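Local structure of twitching motility pilus retraction protein (Geobacter sulfurreducens PCA, 5ZFQ) at residues T34-R39 with F122-Y127. The protein probably serves as the hexameric ATPase motor that retracts type IV pili, coupling ATP hydrolysis to pilus disassembly and twitching motility. Sequence-based numbering, arbitrary orientation.
Sequences TELVNR and FRVIPY
Leu36 and Val124 meet through one methyl each: CD2 of Leu36 lies 3.7 Å from CG2 of Val124, and the leucine branch carbon CG lies 4.2 Å from the same methyl. The two side chains run past one another in opposite senses, with their methyls brought side by side. In Val124 the branch beside the backbone N, CG2, faces the helix, whereas CG1 stands anti to that nitrogen (chi1 174°) and does not share in the contact. CG of Leu36 is anti to its own N (chi1 173°), and CD2 continues the chain outward from it towards the strand. Here CD2 also comes within 4.4 Å of the carbonyl O of Phe122, a loose approach without a hydrogen bond. One residue further along the helix, Val37 CG2 also approaches Val124 CG2, at 4.2 Å, so that the Val124 methyl is shared by two consecutive helical residues. The CA atoms of Val37 and Val124 are the nearest across the pair, 7.5 Å apart. The packing joins the C-terminal end of helix 29-38 to strand 117-125 of the antiparallel N-terminal sheet, an arrangement consistent with the PAS-like N-terminal domain of PilT-type ATPases, in which a separate RecA-like domain probably carries the nucleotide-binding P-loop. Helix and strand axes approach to 9.8 Å and cross at -51°. Phe122 starts towards the helix from its CA, but its ring leads away from residues 34-39 and packs instead on Met29 and Leu33, earlier in the same helix, and on Leu44 and Ile46 of the adjacent strand. Leu36 also touches Leu44, while Val37 reaches Phe107 on strand 105-114, the other neighbour of strand 117-125.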
ATOM      1  N   THR A  34      16.708  47.312  -0.887  1.00 40.45           N
ATOM      2  CA  THR A  34      17.661  48.283  -0.388  1.00 42.39           C
ATOM      3  C   THR A  34      16.949  49.078   0.685  1.00 42.54           C
ATOM      4  O   THR A  34      17.444  49.226   1.795  1.00 36.47           O
ATOM      5  CB  THR A  34      18.190  49.195  -1.501  1.00 44.42           C
ATOM      6  OG1 THR A  34      19.024  48.432  -2.383  1.00 45.24           O
ATOM      7  CG2 THR A  34      19.014  50.326  -0.911  1.00 46.54           C
ATOM      8  N   GLU A  35      15.757  49.544   0.352  1.00 42.45           N
ATOM      9  CA  GLU A  35      14.911  50.243   1.308  1.00 44.03           C
ATOM     10  C   GLU A  35      14.692  49.421   2.588  1.00 43.44           C
ATOM     11  O   GLU A  35      14.870  49.937   3.701  1.00 44.62           O
ATOM     12  CB  GLU A  35      13.571  50.586   0.663  1.00 45.34           C
ATOM     13  CG  GLU A  35      12.543  51.090   1.638  1.00 48.00           C
ATOM     14  CD  GLU A  35      12.616  52.586   1.862  1.00 52.08           C
ATOM     15  OE1 GLU A  35      13.735  53.098   2.117  1.00 55.01           O
ATOM     16  OE2 GLU A  35      11.545  53.242   1.804  1.00 53.19           O
ATOM     17  N   LEU A  36      14.324  48.149   2.414  1.00 41.84           N
ATOM     18  CA  LEU A  36      14.141  47.214   3.520  1.00 41.48           C
ATOM     19  C   LEU A  36      15.344  47.181   4.456  1.00 42.81           C
ATOM     20  O   LEU A  36      15.206  47.363   5.672  1.00 43.83           O
ATOM     21  CB  LEU A  36      13.870  45.810   2.983  1.00 40.45           C
ATOM     22  CG  LEU A  36      13.810  44.665   4.014  1.00 41.17           C
ATOM     23  CD1 LEU A  36      12.601  44.735   5.008  1.00 31.13           C
ATOM     24  CD2 LEU A  36      13.854  43.310   3.305  1.00 40.52           C
ATOM     25  N   VAL A  37      16.524  46.952   3.886  1.00 42.78           N
ATOM     26  CA  VAL A  37      17.732  46.791   4.686  1.00 43.35           C
ATOM     27  C   VAL A  37      18.104  48.100   5.378  1.00 44.13           C
ATOM     28  O   VAL A  37      18.332  48.107   6.587  1.00 45.31           O
ATOM     29  CB  VAL A  37      18.933  46.294   3.839  1.00 49.66           C
ATOM     30  CG1 VAL A  37      20.190  46.235   4.689  1.00 51.34           C
ATOM     31  CG2 VAL A  37      18.650  44.920   3.243  1.00 48.14           C
ATOM     32  N   ASN A  38      18.149  49.195   4.615  1.00 43.93           N
ATOM     33  CA  ASN A  38      18.458  50.521   5.151  1.00 45.70           C
ATOM     34  C   ASN A  38      17.628  50.869   6.383  1.00 46.41           C
ATOM     35  O   ASN A  38      18.135  51.490   7.329  1.00 49.08           O
ATOM     36  CB  ASN A  38      18.246  51.598   4.089  1.00 46.51           C
ATOM     37  CG  ASN A  38      19.396  51.694   3.103  1.00 48.13           C
ATOM     38  OD1 ASN A  38      20.464  51.125   3.321  1.00 49.17           O
ATOM     39  ND2 ASN A  38      19.178  52.416   2.007  1.00 48.49           N
ATOM     40  N   ARG A  39      16.361  50.455   6.384  1.00 44.03           N
ATOM     41  CA  ARG A  39      15.461  50.861   7.459  1.00 43.97           C
ATOM     42  C   ARG A  39      15.430  49.860   8.618  1.00 43.93           C
ATOM     43  O   ARG A  39      14.590  49.969   9.518  1.00 44.69           O
ATOM     44  CB  ARG A  39      14.055  51.098   6.904  1.00 42.19           C
ATOM     45  CG  ARG A  39      14.028  52.237   5.907  1.00 42.14           C
ATOM     46  CD  ARG A  39      12.641  52.568   5.493  1.00 41.18           C
ATOM     47  NE  ARG A  39      11.860  53.029   6.629  1.00 42.09           N
ATOM     48  CZ  ARG A  39      10.554  53.247   6.564  1.00 42.21           C
ATOM     49  NH1 ARG A  39       9.914  53.048   5.424  1.00 38.80           N
ATOM     50  NH2 ARG A  39       9.887  53.642   7.632  1.00 43.99           N
ATOM     51  N   PHE A 122       9.747  38.473   1.470  1.00 30.32           N
ATOM     52  CA  PHE A 122      11.193  38.479   1.413  1.00 31.25           C
ATOM     53  C   PHE A 122      11.788  38.807   2.761  1.00 31.78           C
ATOM     54  O   PHE A 122      11.336  39.708   3.468  1.00 31.65           O
ATOM     55  CB  PHE A 122      11.650  39.429   0.312  1.00 32.25           C
ATOM     56  CG  PHE A 122      11.097  39.042  -1.023  1.00 32.73           C
ATOM     57  CD1 PHE A 122      11.764  38.135  -1.822  1.00 33.49           C
ATOM     58  CD2 PHE A 122       9.865  39.517  -1.440  1.00 32.82           C
ATOM     59  CE1 PHE A 122      11.218  37.732  -3.039  1.00 33.84           C
ATOM     60  CE2 PHE A 122       9.312  39.128  -2.654  1.00 33.02           C
ATOM     61  CZ  PHE A 122       9.989  38.238  -3.459  1.00 33.42           C
ATOM     62  N   ARG A 123      12.792  38.018   3.126  1.00 32.54           N
ATOM     63  CA  ARG A 123      13.348  38.057   4.471  1.00 33.67           C
ATOM     64  C   ARG A 123      14.853  38.220   4.410  1.00 33.87           C
ATOM     65  O   ARG A 123      15.530  37.494   3.698  1.00 33.51           O
ATOM     66  CB  ARG A 123      12.968  36.778   5.239  1.00 34.74           C
ATOM     67  CG  ARG A 123      11.466  36.512   5.301  1.00 35.23           C
ATOM     68  CD  ARG A 123      11.127  35.297   6.142  1.00 37.21           C
ATOM     69  NE  ARG A 123      11.412  34.047   5.444  1.00 39.19           N
ATOM     70  CZ  ARG A 123      11.880  32.931   6.020  1.00 41.31           C
ATOM     71  NH1 ARG A 123      12.145  32.902   7.319  1.00 42.22           N
ATOM     72  NH2 ARG A 123      12.090  31.835   5.289  1.00 42.03           N
ATOM     73  N   VAL A 124      15.371  39.182   5.157  1.00 35.51           N
ATOM     74  CA  VAL A 124      16.809  39.370   5.285  1.00 38.21           C
ATOM     75  C   VAL A 124      17.528  38.196   5.958  1.00 39.69           C
ATOM     76  O   VAL A 124      17.156  37.759   7.053  1.00 32.87           O
ATOM     77  CB  VAL A 124      17.123  40.645   6.089  1.00 40.25           C
ATOM     78  CG1 VAL A 124      18.635  40.768   6.353  1.00 34.45           C
ATOM     79  CG2 VAL A 124      16.598  41.863   5.341  1.00 40.55           C
ATOM     80  N   ILE A 125      18.554  37.686   5.287  1.00 40.93           N
ATOM     81  CA  ILE A 125      19.501  36.785   5.931  1.00 42.49           C
ATOM     82  C   ILE A 125      20.665  37.609   6.446  1.00 45.36           C
ATOM     83  O   ILE A 125      21.430  38.174   5.664  1.00 46.12           O
ATOM     84  CB  ILE A 125      20.036  35.697   4.983  1.00 41.45           C
ATOM     85  CG1 ILE A 125      18.907  34.796   4.500  1.00 38.90           C
ATOM     86  CG2 ILE A 125      21.077  34.855   5.679  1.00 42.58           C
ATOM     87  CD1 ILE A 125      19.357  33.838   3.445  1.00 38.83           C
ATOM     88  N   PRO A 126      20.805  37.688   7.770  1.00 45.89           N
ATOM     89  CA  PRO A 126      21.861  38.528   8.347  1.00 47.27           C
ATOM     90  C   PRO A 126      23.251  37.943   8.071  1.00 47.71           C
ATOM     91  O   PRO A 126      23.387  36.719   8.023  1.00 46.43           O
ATOM     92  CB  PRO A 126      21.535  38.524   9.842  1.00 47.07           C
ATOM     93  CG  PRO A 126      20.821  37.204  10.063  1.00 45.75           C
ATOM     94  CD  PRO A 126      20.063  36.920   8.787  1.00 45.35           C
ATOM     95  N   TYR A 127      24.247  38.800   7.858  1.00 50.62           N
ATOM     96  CA  TYR A 127      25.623  38.341   7.690  1.00 52.49           C
ATOM     97  C   TYR A 127      26.153  37.871   9.040  1.00 53.66           C
ATOM     98  O   TYR A 127      26.773  36.801   9.152  1.00 53.14           O
ATOM     99  CB  TYR A 127      26.530  39.449   7.129  1.00 54.71           C
ATOM    100  CG  TYR A 127      26.383  39.755   5.641  1.00 56.27           C
ATOM    101  CD1 TYR A 127      26.873  38.864   4.665  1.00 56.06           C
ATOM    102  CD2 TYR A 127      25.800  40.956   5.202  1.00 57.71           C
ATOM    103  CE1 TYR A 127      26.759  39.158   3.280  1.00 56.48           C
ATOM    104  CE2 TYR A 127      25.690  41.259   3.824  1.00 58.21           C
ATOM    105  CZ  TYR A 127      26.169  40.355   2.872  1.00 57.43           C
ATOM    106  OH  TYR A 127      26.054  40.637   1.522  1.00 57.59           O
TER